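Local coordinates for protein enoyl-CoA hydratase subunit I (Geobacillus kaustophilus, PDB 2PBP) that probably acts as a hydro-lyase of the enoyl-CoA hydratase/isomerase family, adding water to the double bond of enoyl-CoA thioesters, at residues F111-S116 / A141-L147; V34-V38 / D87-L91; V15-E19 / A40-F44; L147-I151 / Q173-V177. All coordinates share one frame; numbering follows the deposited sequence.

In the fold
From the N terminus, contact 3 opens on strand 15-20 and closes where helix 31-46 comes back along it. Contact 2 opens on the same helix before contact 3 has closed, so the two cross; it reaches forward to helix 86-92, and the Arg-90 to Glu-42 salt bridge joins them. Together they tie the six-stranded sheet to these two helices. Contact 1 follows in series, bringing helix 143-151 back to helix 109-115, and touches contact 2 through Trp-88. Contact 4 opens at Leu-147, shared with contact 1, and closes on segment 173-177, tying helix 143-151 to the chain before strand 179-181. Contacts 3 and 4 lie on opposite sides of the chain's centre.

Contact 1 of 4, residues F111-S116 / A141-L147; sequences FELALS and AGGTQRL
Glu-112 OE2 accepts the backbone N-H groups of Gly-143 and Ala-141, in the turn leading into helix 143-151. Gly-143 N lies 2.8 Å from Glu-112 OE2 on the anti lone pair, turned away from OE1, with an N-H...O angle of 148°. Ala-141 N, also 2.8 Å from Glu-112 OE2, comes from above the carboxylate plane, 42° out of it. Two donors from different directions fix the carboxylate's rotation; CG beside the backbone N (chi1 -70°) and an extended chain beyond it carry the group there. Gly-143 has no room for a side chain, because a CB would clash with OE2. At N-cap Gly-142 a CB would press on the carbonyl O of Ala-141 and run into Arg-146 NH1.

Helix 109-115 belongs to the crotonase fold, and Glu-112 follows its glycine-rich turn at the position of a catalytic glutamate in crotonases, so it probably lies in the active site.

Arg-146 runs extended past Leu-115, its CD 3.4 Å from Leu-115 O and 3.8 Å from Leu-115 CB. One face of the guanidinium lies over Ser-116, whose CA sits above its centre. Phe-111 CZ meets Leu-147 CD1 at 3.9 Å, the side chains crossing at about a right angle.

Further out, a water 2.8 Å from Arg-146 NH1 accepts from it and donates to Glu-112 O and Ala-141 O; a second links NH1 to Ser-116 OG. Ser-116 OG donates to Glu-112 O at 2.8 Å. Ser-92 OG holds Arg-146 NH2, and Leu-115 O accepts a hydrogen bond from Lys-154 NZ of the second subunit.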
loop_
_atom_site.group_PDB
_atom_site.type_symbol
_atom_site.label_atom_id
_atom_site.label_comp_id
_atom_site.label_asym_id
_atom_site.label_seq_id
_atom_site.Cartn_x
_atom_site.Cartn_y
_atom_site.Cartn_z
ATOM N N PHE A 111 19.481 1.405 11.105
ATOM C CA PHE A 111 18.656 1.412 9.901
ATOM C C PHE A 111 17.471 0.477 10.161
ATOM O O PHE A 111 16.332 0.787 9.813
ATOM C CB PHE A 111 19.486 0.916 8.706
ATOM C CG PHE A 111 18.870 1.193 7.349
ATOM C CD1 PHE A 111 17.621 1.795 7.220
ATOM C CD2 PHE A 111 19.555 0.830 6.191
ATOM C CE1 PHE A 111 17.063 2.028 5.960
ATOM C CE2 PHE A 111 19.009 1.056 4.927
ATOM C CZ PHE A 111 17.757 1.658 4.811
ATOM N N GLU A 112 17.742 -0.663 10.790
ATOM C CA GLU A 112 16.685 -1.625 11.089
ATOM C C GLU A 112 15.648 -1.053 12.057
ATOM O O GLU A 112 14.467 -1.389 11.972
ATOM C CB GLU A 112 17.300 -2.925 11.627
ATOM C CG GLU A 112 18.049 -3.682 10.527
ATOM C CD GLU A 112 18.932 -4.803 11.040
ATOM O OE1 GLU A 112 19.762 -4.546 11.940
ATOM O OE2 GLU A 112 18.805 -5.938 10.531
ATOM N N LEU A 113 16.080 -0.179 12.963
ATOM C CA LEU A 113 15.149 0.440 13.903
ATOM C C LEU A 113 14.225 1.394 13.140
ATOM O O LEU A 113 13.011 1.398 13.349
ATOM C CB LEU A 113 15.910 1.206 14.992
ATOM C CG LEU A 113 15.057 1.930 16.040
ATOM C CD1 LEU A 113 14.186 0.925 16.800
ATOM C CD2 LEU A 113 15.968 2.680 17.006
ATOM N N ALA A 114 14.796 2.198 12.248
ATOM C CA ALA A 114 13.985 3.130 11.470
ATOM C C ALA A 114 12.990 2.364 10.595
ATOM O O ALA A 114 11.823 2.744 10.489
ATOM C CB ALA A 114 14.874 4.016 10.600
ATOM N N LEU A 115 13.452 1.279 9.980
ATOM C CA LEU A 115 12.596 0.475 9.115
ATOM C C LEU A 115 11.450 -0.181 9.891
ATOM O O LEU A 115 10.408 -0.499 9.315
ATOM C CB LEU A 115 13.429 -0.593 8.391
ATOM C CG LEU A 115 14.430 -0.066 7.352
ATOM C CD1 LEU A 115 15.343 -1.189 6.896
ATOM C CD2 LEU A 115 13.681 0.536 6.163
ATOM N N SER A 116 11.642 -0.373 11.193
ATOM C CA SER A 116 10.618 -0.979 12.040
ATOM C C SER A 116 9.473 -0.002 12.315
ATOM O O SER A 116 8.404 -0.400 12.766
ATOM C CB SER A 116 11.224 -1.448 13.367
ATOM O OG SER A 116 12.195 -2.459 13.159
ATOM N N ALA A 141 18.490 -8.186 12.158
ATOM C CA ALA A 141 17.246 -7.693 12.741
ATOM C C ALA A 141 16.235 -7.183 11.711
ATOM O O ALA A 141 15.646 -6.114 11.888
ATOM C CB ALA A 141 17.559 -6.592 13.757
ATOM N N GLY A 142 16.046 -7.943 10.636
ATOM C CA GLY A 142 15.081 -7.565 9.620
ATOM C C GLY A 142 15.592 -6.726 8.464
ATOM O O GLY A 142 14.883 -6.535 7.479
ATOM N N GLY A 143 16.816 -6.222 8.582
ATOM C CA GLY A 143 17.388 -5.400 7.530
ATOM C C GLY A 143 17.307 -5.985 6.128
ATOM O O GLY A 143 16.882 -5.303 5.195
ATOM N N THR A 144 17.707 -7.244 5.966
ATOM C CA THR A 144 17.672 -7.864 4.644
ATOM C C THR A 144 16.242 -8.078 4.162
ATOM O O THR A 144 15.976 -8.061 2.960
ATOM C CB THR A 144 18.395 -9.230 4.621
ATOM O OG1 THR A 144 17.684 -10.170 5.436
ATOM C CG2 THR A 144 19.815 -9.090 5.134
ATOM N N GLN A 145 15.323 -8.270 5.102
ATOM C CA GLN A 145 13.929 -8.511 4.756
ATOM C C GLN A 145 13.163 -7.244 4.400
ATOM O O GLN A 145 12.598 -7.136 3.310
ATOM C CB GLN A 145 13.218 -9.225 5.909
ATOM C CG GLN A 145 13.876 -10.535 6.330
ATOM C CD GLN A 145 14.049 -11.495 5.167
ATOM O OE1 GLN A 145 15.171 -11.755 4.722
ATOM N NE2 GLN A 145 12.940 -12.016 4.660
ATOM N N ARG A 146 13.145 -6.286 5.319
ATOM C CA ARG A 146 12.421 -5.046 5.078
ATOM C C ARG A 146 12.958 -4.241 3.899
ATOM O O ARG A 146 12.176 -3.670 3.138
ATOM C CB ARG A 146 12.398 -4.189 6.348
ATOM C CG ARG A 146 11.557 -4.788 7.483
ATOM C CD ARG A 146 11.253 -3.743 8.552
ATOM N NE ARG A 146 10.254 -4.191 9.522
ATOM C CZ ARG A 146 10.531 -4.812 10.665
ATOM N NH1 ARG A 146 11.788 -5.070 11.004
ATOM N NH2 ARG A 146 9.544 -5.175 11.475
ATOM N N LEU A 147 14.276 -4.198 3.725
ATOM C CA LEU A 147 14.836 -3.443 2.606
ATOM C C LEU A 147 14.427 -4.065 1.270
ATOM O O LEU A 147 14.035 -3.358 0.343
ATOM C CB LEU A 147 16.370 -3.380 2.690
ATOM C CG LEU A 147 17.019 -2.403 1.698
ATOM C CD1 LEU A 147 16.657 -0.976 2.095
ATOM C CD2 LEU A 147 18.537 -2.565 1.693
HETATM O O HOH W 1 14.358 -4.001 10.393
HETATM O O HOH W 2 12.057 -5.114 14.128
#

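Contact 2 of 4, residues V34-V38 / D87-L91; sequences VAEIV and DWDRL
Val-34 stands over one face of the Trp-88 indole, the two side chains meeting at about a right angle. Val-34 CG1 lies 4.2 Å from the centroid of the Trp-88 five-membered ring and 23° off the ring normal, which meets the geometry of a CH-pi contact. The other methyl, Val-34 CG2, reaches the six-membered part of the ring at Trp-88 CZ2, 4.0 Å away, so both branches of the valine bear on the indole. The same CG1 also touches Asp-87 CB.

Val-38, one turn later, divides its branches between two neighbours. Val-38 CG1, anti to the backbone N (chi1 171°), sits over one face of the Arg-90 guanidinium, 3.6 Å from Arg-90 NE. Val-38 CG2 fits between the backbone of Asp-87, whose O is 3.4 Å away, and Leu-91, whose CG is 3.8 Å from it. The chain of Arg-90 bends at chi3, and NH2 forms a salt bridge with Glu-42 further along helix 31-46, which holds the guanidinium with one face against Val-38 CG1. Beside this, Asp-87 OD2 comes to 3.8 Å from Ala-35 CB, while Ile-37 CG2 touches Leu-91 CD2 more loosely.

No hydrogen bond crosses between these two segments; apolar packing and flat-group contacts do the work. Trp-88 continues the packing beyond them to Glu-112 and Leu-113 on helix 109-115. The segment axes approach to 9.6 Å, and the helices run in roughly the same direction, crossing at 30°. The pair joins the helix between strands 15-20 and 52-57 to the one that precedes strand 98-102 in the six-stranded sheet of the crotonase fold.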
loop_
_atom_site.group_PDB
_atom_site.type_symbol
_atom_site.label_atom_id
_atom_site.label_comp_id
_atom_site.label_asym_id
_atom_site.label_seq_id
_atom_site.Cartn_x
_atom_site.Cartn_y
_atom_site.Cartn_z
ATOM N N VAL A 34 18.508 -1.933 23.024
ATOM C CA VAL A 34 17.309 -2.447 22.372
ATOM C C VAL A 34 16.252 -2.842 23.401
ATOM O O VAL A 34 15.071 -2.536 23.230
ATOM C CB VAL A 34 17.636 -3.668 21.481
ATOM C CG1 VAL A 34 16.350 -4.261 20.901
ATOM C CG2 VAL A 34 18.580 -3.245 20.359
ATOM N N ALA A 35 16.675 -3.510 24.474
ATOM C CA ALA A 35 15.742 -3.928 25.513
ATOM C C ALA A 35 15.030 -2.720 26.117
ATOM O O ALA A 35 13.828 -2.765 26.363
ATOM C CB ALA A 35 16.470 -4.711 26.601
ATOM N N GLU A 36 15.769 -1.639 26.349
ATOM C CA GLU A 36 15.167 -0.435 26.915
ATOM C C GLU A 36 14.179 0.187 25.933
ATOM O O GLU A 36 13.108 0.655 26.326
ATOM C CB GLU A 36 16.248 0.581 27.294
ATOM C CG GLU A 36 17.052 0.171 28.524
ATOM C CD GLU A 36 18.009 1.248 28.989
ATOM O OE1 GLU A 36 17.571 2.407 29.143
ATOM O OE2 GLU A 36 19.200 0.937 29.207
ATOM N N ILE A 37 14.539 0.183 24.655
ATOM C CA ILE A 37 13.667 0.733 23.625
ATOM C C ILE A 37 12.369 -0.068 23.587
ATOM O O ILE A 37 11.283 0.503 23.540
ATOM C CB ILE A 37 14.344 0.690 22.238
ATOM C CG1 ILE A 37 15.583 1.592 22.241
ATOM C CG2 ILE A 37 13.356 1.119 21.162
ATOM C CD1 ILE A 37 16.532 1.387 21.061
ATOM N N VAL A 38 12.484 -1.394 23.619
ATOM C CA VAL A 38 11.308 -2.264 23.593
ATOM C C VAL A 38 10.392 -1.988 24.783
ATOM O O VAL A 38 9.170 -1.888 24.635
ATOM C CB VAL A 38 11.712 -3.757 23.619
ATOM C CG1 VAL A 38 10.480 -4.632 23.822
ATOM C CG2 VAL A 38 12.405 -4.123 22.322
ATOM N N ASP A 87 13.547 -9.570 20.745
ATOM C CA ASP A 87 13.214 -8.205 21.150
ATOM C C ASP A 87 12.830 -7.394 19.919
ATOM O O ASP A 87 11.959 -6.529 19.982
ATOM C CB ASP A 87 14.396 -7.532 21.857
ATOM C CG ASP A 87 14.385 -7.755 23.357
ATOM O OD1 ASP A 87 13.429 -8.385 23.861
ATOM O OD2 ASP A 87 15.327 -7.291 24.035
ATOM N N TRP A 88 13.481 -7.673 18.794
ATOM C CA TRP A 88 13.158 -6.954 17.573
ATOM C C TRP A 88 11.781 -7.376 17.075
ATOM O O TRP A 88 11.051 -6.574 16.490
ATOM C CB TRP A 88 14.217 -7.204 16.497
ATOM C CG TRP A 88 15.489 -6.451 16.745
ATOM C CD1 TRP A 88 16.564 -6.862 17.487
ATOM C CD2 TRP A 88 15.811 -5.138 16.267
ATOM N NE1 TRP A 88 17.533 -5.885 17.499
ATOM C CE2 TRP A 88 17.098 -4.818 16.759
ATOM C CE3 TRP A 88 15.135 -4.200 15.472
ATOM C CZ2 TRP A 88 17.725 -3.596 16.480
ATOM C CZ3 TRP A 88 15.759 -2.983 15.193
ATOM C CH2 TRP A 88 17.043 -2.695 15.698
ATOM N N ASP A 89 11.415 -8.630 17.315
ATOM C CA ASP A 89 10.104 -9.106 16.895
ATOM C C ASP A 89 9.024 -8.379 17.690
ATOM O O ASP A 89 7.939 -8.121 17.180
ATOM C CB ASP A 89 9.966 -10.617 17.113
ATOM C CG ASP A 89 10.905 -11.428 16.236
ATOM O OD1 ASP A 89 11.209 -10.982 15.108
ATOM O OD2 ASP A 89 11.324 -12.521 16.670
ATOM N N ARG A 90 9.324 -8.057 18.945
ATOM C CA ARG A 90 8.363 -7.353 19.788
ATOM C C ARG A 90 8.118 -5.956 19.231
ATOM O O ARG A 90 7.010 -5.429 19.319
ATOM C CB ARG A 90 8.874 -7.281 21.232
ATOM C CG ARG A 90 8.880 -8.648 21.914
ATOM C CD ARG A 90 9.617 -8.658 23.240
ATOM N NE ARG A 90 8.958 -7.842 24.252
ATOM C CZ ARG A 90 9.183 -7.955 25.557
ATOM N NH1 ARG A 90 10.051 -8.853 26.006
ATOM N NH2 ARG A 90 8.538 -7.175 26.413
ATOM N N LEU A 91 9.151 -5.362 18.642
ATOM C CA LEU A 91 9.019 -4.033 18.060
ATOM C C LEU A 91 8.138 -4.107 16.817
ATOM O O LEU A 91 7.358 -3.193 16.537
ATOM C CB LEU A 91 10.396 -3.467 17.693
ATOM C CG LEU A 91 11.302 -3.056 18.858
ATOM C CD1 LEU A 91 12.630 -2.543 18.319
ATOM C CD2 LEU A 91 10.614 -1.975 19.687
#

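Contact 3 of 4, residues V15-E19 / A40-F44; sequences VGIIE and AVEAF
Phe-44 lays one face of its ring against the backbone of Gly-16, whose CA stands 4.0 Å from the ring centroid and 19° off the normal, a CH-pi contact offset toward the rim. Glycine makes this possible: a CB there would clash with Phe-44 CD2. At the ring's edge Phe-44 CE2 meets two further groups, Ile-17 O in the ring plane at 3.7 Å and Ile-18 CG1 at the same 3.7 Å. The side chains of Ile-18 and Phe-44 slide past each other in opposite directions.

Strand 15-20, helix 31-46 and strand 52-57 form a beta-alpha-beta unit, and the 175° angle between these two segments shows the helix returning antiparallel to the strand. An alanine at Phe-44 would strip away the ring and is likely to leave a gap over Gly-16 and Ile-18 CG1 without its aromatic neighbour.

Ile-18 carries the rest of the interface. With CG1 beside the backbone N (chi1 -65°), its chain reaches across to the helix, where Ile-18 CD1 touches Ala-40 CB at 3.8 Å. The pair Ile-18 CD1 and Val-41 CG2, 3.4 Å apart, is closer than usual van der Waals contact. Ile-53 and Ala-9, on flanking strands, also pack against Phe-44.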
loop_
_atom_site.group_PDB
_atom_site.type_symbol
_atom_site.label_atom_id
_atom_site.label_comp_id
_atom_site.label_asym_id
_atom_site.label_seq_id
_atom_site.Cartn_x
_atom_site.Cartn_y
_atom_site.Cartn_z
ATOM N N VAL A 15 1.291 12.564 21.833
ATOM C CA VAL A 15 2.476 12.013 21.180
ATOM C C VAL A 15 3.529 11.589 22.203
ATOM O O VAL A 15 3.947 12.384 23.045
ATOM C CB VAL A 15 3.111 13.053 20.212
ATOM C CG1 VAL A 15 4.349 12.466 19.539
ATOM C CG2 VAL A 15 2.090 13.470 19.161
ATOM N N GLY A 16 3.943 10.326 22.135
ATOM C CA GLY A 16 4.958 9.834 23.048
ATOM C C GLY A 16 6.286 9.875 22.317
ATOM O O GLY A 16 6.391 9.393 21.189
ATOM N N ILE A 17 7.296 10.462 22.952
ATOM C CA ILE A 17 8.616 10.569 22.342
ATOM C C ILE A 17 9.648 9.723 23.081
ATOM O O ILE A 17 9.743 9.766 24.307
ATOM C CB ILE A 17 9.121 12.044 22.327
ATOM C CG1 ILE A 17 8.089 12.953 21.653
ATOM C CG2 ILE A 17 10.458 12.133 21.607
ATOM C CD1 ILE A 17 7.703 12.635 20.191
ATOM N N ILE A 18 10.414 8.948 22.325
ATOM C CA ILE A 18 11.472 8.140 22.905
ATOM C C ILE A 18 12.767 8.599 22.242
ATOM O O ILE A 18 12.954 8.443 21.033
ATOM C CB ILE A 18 11.258 6.636 22.645
ATOM C CG1 ILE A 18 9.993 6.164 23.375
ATOM C CG2 ILE A 18 12.474 5.856 23.115
ATOM C CD1 ILE A 18 9.471 4.796 22.939
ATOM N N GLU A 19 13.646 9.192 23.037
ATOM C CA GLU A 19 14.914 9.693 22.533
ATOM C C GLU A 19 16.062 8.810 22.997
ATOM O O GLU A 19 16.283 8.652 24.199
ATOM C CB GLU A 19 15.126 11.135 23.019
ATOM C CG GLU A 19 16.524 11.686 22.794
ATOM C CD GLU A 19 16.694 13.089 23.359
ATOM O OE1 GLU A 19 16.030 13.407 24.369
ATOM O OE2 GLU A 19 17.501 13.866 22.805
ATOM N N ALA A 40 10.199 0.764 26.620
ATOM C CA ALA A 40 9.606 2.093 26.495
ATOM C C ALA A 40 8.499 2.118 25.444
ATOM O O ALA A 40 7.434 2.703 25.666
ATOM C CB ALA A 40 10.681 3.117 26.144
ATOM N N VAL A 41 8.748 1.488 24.300
ATOM C CA VAL A 41 7.751 1.457 23.237
ATOM C C VAL A 41 6.503 0.675 23.646
ATOM O O VAL A 41 5.384 1.108 23.382
ATOM C CB VAL A 41 8.329 0.848 21.939
ATOM C CG1 VAL A 41 7.228 0.690 20.901
ATOM C CG2 VAL A 41 9.431 1.747 21.394
ATOM N N GLU A 42 6.684 -0.475 24.289
ATOM C CA GLU A 42 5.530 -1.257 24.706
ATOM C C GLU A 42 4.716 -0.500 25.753
ATOM O O GLU A 42 3.493 -0.614 25.791
ATOM C CB GLU A 42 5.963 -2.630 25.238
ATOM C CG GLU A 42 6.605 -3.516 24.167
ATOM C CD GLU A 42 6.811 -4.948 24.625
ATOM O OE1 GLU A 42 7.002 -5.163 25.841
ATOM O OE2 GLU A 42 6.797 -5.857 23.770
ATOM N N ALA A 43 5.391 0.290 26.582
ATOM C CA ALA A 43 4.706 1.071 27.608
ATOM C C ALA A 43 3.790 2.103 26.946
ATOM O O ALA A 43 2.620 2.232 27.308
ATOM C CB ALA A 43 5.720 1.765 28.497
ATOM N N PHE A 44 4.328 2.839 25.977
ATOM C CA PHE A 44 3.538 3.838 25.266
ATOM C C PHE A 44 2.444 3.161 24.434
ATOM O O PHE A 44 1.357 3.708 24.266
ATOM C CB PHE A 44 4.421 4.678 24.329
ATOM C CG PHE A 44 5.145 5.820 25.006
ATOM C CD1 PHE A 44 4.601 6.458 26.118
ATOM C CD2 PHE A 44 6.345 6.298 24.485
ATOM C CE1 PHE A 44 5.239 7.557 26.696
ATOM C CE2 PHE A 44 6.993 7.397 25.052
ATOM C CZ PHE A 44 6.437 8.028 26.161
#

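Contact 4 of 4, residues L147-I151 / Q173-V177; sequences LTKLI and QLGIV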
loop_
_atom_site.group_PDB
_atom_site.type_symbol
_atom_site.label_atom_id
_atom_site.label_comp_id
_atom_site.label_asym_id
_atom_site.label_seq_id
_atom_site.Cartn_x
_atom_site.Cartn_y
_atom_site.Cartn_z
ATOM N N LEU A 147 14.276 -4.198 3.725
ATOM C CA LEU A 147 14.836 -3.443 2.606
ATOM C C LEU A 147 14.427 -4.065 1.270
ATOM O O LEU A 147 14.035 -3.358 0.343
ATOM C CB LEU A 147 16.370 -3.380 2.690
ATOM C CG LEU A 147 17.019 -2.403 1.698
ATOM C CD1 LEU A 147 16.657 -0.976 2.095
ATOM C CD2 LEU A 147 18.537 -2.565 1.693
ATOM N N THR A 148 14.510 -5.390 1.178
ATOM C CA THR A 148 14.151 -6.089 -0.051
ATOM C C THR A 148 12.679 -5.891 -0.416
ATOM O O THR A 148 12.339 -5.704 -1.586
ATOM C CB THR A 148 14.448 -7.597 0.067
ATOM O OG1 THR A 148 15.854 -7.786 0.280
ATOM C CG2 THR A 148 14.034 -8.329 -1.207
ATOM N N LYS A 149 11.803 -5.935 0.580
ATOM C CA LYS A 149 10.382 -5.747 0.316
ATOM C C LYS A 149 10.099 -4.328 -0.164
ATOM O O LYS A 149 9.200 -4.108 -0.974
ATOM C CB LYS A 149 9.555 -6.051 1.568
ATOM C CG LYS A 149 9.560 -7.524 1.966
ATOM C CD LYS A 149 8.534 -7.814 3.048
ATOM C CE LYS A 149 8.547 -9.283 3.457
ATOM N NZ LYS A 149 8.224 -10.203 2.327
ATOM N N LEU A 150 10.875 -3.365 0.320
ATOM C CA LEU A 150 10.672 -1.976 -0.070
ATOM C C LEU A 150 11.239 -1.576 -1.429
ATOM O O LEU A 150 10.588 -0.847 -2.176
ATOM C CB LEU A 150 11.244 -1.035 0.993
ATOM C CG LEU A 150 10.477 -0.928 2.313
ATOM C CD1 LEU A 150 11.294 -0.123 3.313
ATOM C CD2 LEU A 150 9.127 -0.263 2.065
ATOM N N ILE A 151 12.442 -2.043 -1.756
ATOM C CA ILE A 151 13.057 -1.649 -3.020
ATOM C C ILE A 151 13.409 -2.754 -4.016
ATOM O O ILE A 151 14.007 -2.481 -5.060
ATOM C CB ILE A 151 14.315 -0.774 -2.739
ATOM C CG1 ILE A 151 15.396 -1.581 -2.021
ATOM C CG2 ILE A 151 13.938 0.382 -1.819
ATOM C CD1 ILE A 151 16.799 -0.973 -2.076
ATOM N N GLN A 173 13.406 8.850 -2.530
ATOM C CA GLN A 173 13.068 8.518 -3.910
ATOM C C GLN A 173 12.689 7.042 -4.031
ATOM O O GLN A 173 11.857 6.671 -4.861
ATOM C CB GLN A 173 14.252 8.815 -4.836
ATOM C CG GLN A 173 14.753 10.257 -4.815
ATOM C CD GLN A 173 13.693 11.269 -5.219
ATOM O OE1 GLN A 173 12.974 11.808 -4.373
ATOM N NE2 GLN A 173 13.587 11.526 -6.518
ATOM N N LEU A 174 13.301 6.207 -3.194
ATOM C CA LEU A 174 13.034 4.772 -3.203
ATOM C C LEU A 174 11.774 4.404 -2.429
ATOM O O LEU A 174 11.318 3.261 -2.482
ATOM C CB LEU A 174 14.236 4.008 -2.633
ATOM C CG LEU A 174 15.517 4.020 -3.474
ATOM C CD1 LEU A 174 16.656 3.388 -2.690
ATOM C CD2 LEU A 174 15.284 3.271 -4.780
ATOM N N GLY A 175 11.208 5.368 -1.710
ATOM C CA GLY A 175 9.997 5.096 -0.958
ATOM C C GLY A 175 10.241 4.567 0.442
ATOM O O GLY A 175 9.333 4.028 1.079
ATOM N N ILE A 176 11.475 4.703 0.917
ATOM C CA ILE A 176 11.828 4.255 2.258
ATOM C C ILE A 176 11.531 5.385 3.245
ATOM O O ILE A 176 10.978 5.153 4.323
ATOM C CB ILE A 176 13.321 3.889 2.345
ATOM C CG1 ILE A 176 13.628 2.743 1.375
ATOM C CG2 ILE A 176 13.679 3.505 3.777
ATOM C CD1 ILE A 176 15.113 2.505 1.110
ATOM N N VAL A 177 11.908 6.601 2.864
ATOM C CA VAL A 177 11.686 7.789 3.686
ATOM C C VAL A 177 10.500 8.576 3.130
ATOM O O VAL A 177 10.372 8.752 1.916
ATOM C CB VAL A 177 12.943 8.692 3.715
ATOM C CG1 VAL A 177 12.593 10.076 4.256
ATOM C CG2 VAL A 177 14.017 8.051 4.596
#
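Ile-176 reaches from the loop to three residues of helix 143-151. Ile-176 CD1 touches Leu-147 CD1 at 3.9 Å and Ile-151 CG2 at 3.8 Å, and Ile-176 CG1 meets Leu-150 CD1 more loosely at 4.2 Å. In each of these pairs the side chains cross at a slant.

Ile-151 is turned by its first torsion: chi1 of 65° puts CG1 between the backbone N and the carbonyl carbon, which leaves CG2 as the branch facing the loop. Ile-151 CG2 serves two partners, adding Leu-174 CB at 3.7 Å to Ile-176. The loop leaves helix 168-173 through a Schellman motif at Gly-175, where at phi 88°, psi 15° a CB would be jammed against the O of Leu-174, which favours glycine. Leu-174 points at helix 143-151 beside this turn, and Ile-176 reaches it with CD1. Were Ile-176 an alanine, the loss of every branch beyond CB would probably leave Leu-147 CD1 without its loop partner and thin the packing on Ile-151 CG2.

Leu-150 sits on the side toward the second subunit, where it packs on Pro-153 of that chain; within its own chain it also touches Leu-115 of helix 109-115. Ile-176 rests on Leu-115 as well and on Met-166 of strand 166-167.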